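Local coordinates for glutathione S-transferase family protein (Pseudomonas putida, PDB 3LXZ) that probably conjugates reduced glutathione to a wide range of hydrophobic electrophiles, both foreign and endogenous, at residues S11-M16 against P104-Y109. Residues are numbered along the deposited sequence; the frame is centred on the assembly and turned at random.
Sequences SNYYNM and PARTCY
Arg106 reaches across the domain interface of this glutathione S-transferase to Asn12 and Tyr13, joining the first helix of the thioredoxin-fold domain (12-23) to the end of helix 84-106 in the all-helical domain. Ser11 and Arg106 both belong to the glutathione site, which is empty in this chain. Ser11 stands at the N-cap of helix 12-23, its OG accepting the backbone N of Tyr14 at 3.1 Å, while its side chain rests on Val50, another residue of the site. Asn12 points its amide at the helical domain: with CG set between its own backbone N and carbonyl carbon (chi1 66°), OD1 comes to 2.9 Å from Arg106 NH1, in the guanidinium plane and at its edge. The amide and guanidinium planes are 33° apart. ND2 faces other acceptors, hydrogen-bonding to Glu102 OE2 and Phe161 O, and lies 4.0 Å from Tyr109 OH, which also bonds to Glu102 OE2. With the amide cut back to an alanine here, Phe161 O would probably be left without this donor and Glu102 with one partner fewer, and the NH1 end of the guanidinium is likely to be less firmly placed, although the salt bridge at NE would remain. Tyr13 offers its ring edge rather than its face: CE2 lies 3.6 Å from Arg106 NH1, which sits at the edge near the ring plane, and NE lies in that plane. Its OH bonds to Glu102 OE1, the same oxygen that forms a salt bridge with Arg106 NE, so one carboxylate ties together Asn12, Tyr13, Arg106 and Tyr109. The arginine chain is extended until it bends at chi3 (-73°); Tyr109, at the far end of the type I turn from Arg106, sets CE2 3.7 Å above the guanidinium plane, over its centre.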
# COMPACT_ATOMS: atom_id res chain seq x y z
N SER A 11 -5.46 -6.38 16.86
CA SER A 11 -4.93 -5.82 15.59
C SER A 11 -6.04 -5.24 14.73
O SER A 11 -6.96 -5.96 14.33
CB SER A 11 -4.17 -6.88 14.78
OG SER A 11 -4.00 -6.37 13.45
N ASN A 12 -5.94 -3.95 14.41
CA ASN A 12 -6.90 -3.32 13.51
C ASN A 12 -6.97 -3.96 12.11
O ASN A 12 -8.06 -4.23 11.60
CB ASN A 12 -6.71 -1.80 13.45
CG ASN A 12 -5.36 -1.38 12.82
OD1 ASN A 12 -4.36 -2.08 12.92
ND2 ASN A 12 -5.37 -0.23 12.16
N TYR A 13 -5.81 -4.28 11.53
CA TYR A 13 -5.79 -4.93 10.21
C TYR A 13 -6.43 -6.33 10.28
O TYR A 13 -7.10 -6.75 9.35
CB TYR A 13 -4.34 -5.06 9.73
CG TYR A 13 -3.73 -3.77 9.20
CD1 TYR A 13 -4.05 -3.30 7.92
CD2 TYR A 13 -2.80 -3.05 9.96
CE1 TYR A 13 -3.49 -2.12 7.43
CE2 TYR A 13 -2.22 -1.88 9.48
CZ TYR A 13 -2.56 -1.42 8.22
OH TYR A 13 -2.00 -0.26 7.74
N TYR A 14 -6.25 -7.04 11.40
CA TYR A 14 -6.91 -8.34 11.59
C TYR A 14 -8.42 -8.12 11.65
O TYR A 14 -9.19 -8.87 11.01
CB TYR A 14 -6.40 -8.98 12.89
CG TYR A 14 -7.06 -10.30 13.32
CD1 TYR A 14 -6.60 -11.53 12.83
CD2 TYR A 14 -8.07 -10.32 14.29
CE1 TYR A 14 -7.14 -12.76 13.30
CE2 TYR A 14 -8.65 -11.56 14.76
CZ TYR A 14 -8.18 -12.74 14.25
OH TYR A 14 -8.74 -13.93 14.69
N ASN A 15 -8.84 -7.12 12.41
CA ASN A 15 -10.28 -6.87 12.58
C ASN A 15 -11.01 -6.52 11.28
O ASN A 15 -12.18 -6.88 11.08
CB ASN A 15 -10.54 -5.87 13.72
CG ASN A 15 -10.36 -6.50 15.10
OD1 ASN A 15 -10.54 -7.72 15.26
ND2 ASN A 15 -10.00 -5.69 16.09
N MSE A 16 -10.30 -5.87 10.37
CA MSE A 16 -10.81 -5.58 9.03
C MSE A 16 -11.13 -6.85 8.26
O MSE A 16 -12.21 -6.96 7.70
CB MSE A 16 -9.80 -4.71 8.26
CG MSE A 16 -9.58 -3.27 8.79
SE MSE A 16 -8.00 -2.62 7.79
CE MSE A 16 -7.19 -1.37 9.11
N PRO A 104 0.75 6.62 8.85
CA PRO A 104 1.29 7.70 9.69
C PRO A 104 0.81 7.66 11.14
O PRO A 104 1.59 7.96 12.05
CB PRO A 104 0.84 8.98 9.00
CG PRO A 104 -0.06 8.61 7.94
CD PRO A 104 -0.03 7.13 7.71
N ALA A 105 -0.46 7.36 11.39
CA ALA A 105 -0.92 7.22 12.78
C ALA A 105 -0.14 6.15 13.54
O ALA A 105 0.20 6.35 14.73
CB ALA A 105 -2.40 6.93 12.84
N ARG A 106 0.15 5.04 12.85
CA ARG A 106 0.87 3.89 13.41
C ARG A 106 2.24 4.32 13.98
O ARG A 106 2.70 3.75 14.97
CB ARG A 106 0.97 2.76 12.38
CG ARG A 106 1.74 1.48 12.81
CD ARG A 106 1.48 0.34 11.80
NE ARG A 106 0.11 -0.19 11.93
CZ ARG A 106 -0.25 -1.08 12.86
NH1 ARG A 106 -1.51 -1.50 12.95
NH2 ARG A 106 0.65 -1.55 13.73
N THR A 107 2.84 5.35 13.38
CA THR A 107 4.15 5.84 13.85
C THR A 107 4.04 6.41 15.26
O THR A 107 5.06 6.55 15.96
CB THR A 107 4.83 6.87 12.90
OG1 THR A 107 4.10 8.11 12.89
CG2 THR A 107 5.03 6.30 11.48
N CYS A 108 2.81 6.73 15.67
CA CYS A 108 2.60 7.30 16.97
C CYS A 108 1.87 6.38 17.94
O CYS A 108 1.52 6.83 19.02
CB CYS A 108 1.84 8.61 16.87
SG CYS A 108 2.78 9.91 16.05
N TYR A 109 1.64 5.11 17.57
CA TYR A 109 0.92 4.19 18.48
C TYR A 109 1.73 3.91 19.75
O TYR A 109 1.15 3.67 20.82
CB TYR A 109 0.53 2.85 17.82
CG TYR A 109 -0.52 2.91 16.71
CD1 TYR A 109 -1.30 4.04 16.47
CD2 TYR A 109 -0.73 1.79 15.91
CE1 TYR A 109 -2.25 4.06 15.43
CE2 TYR A 109 -1.69 1.78 14.88
CZ TYR A 109 -2.45 2.92 14.65
OH TYR A 109 -3.36 2.89 13.60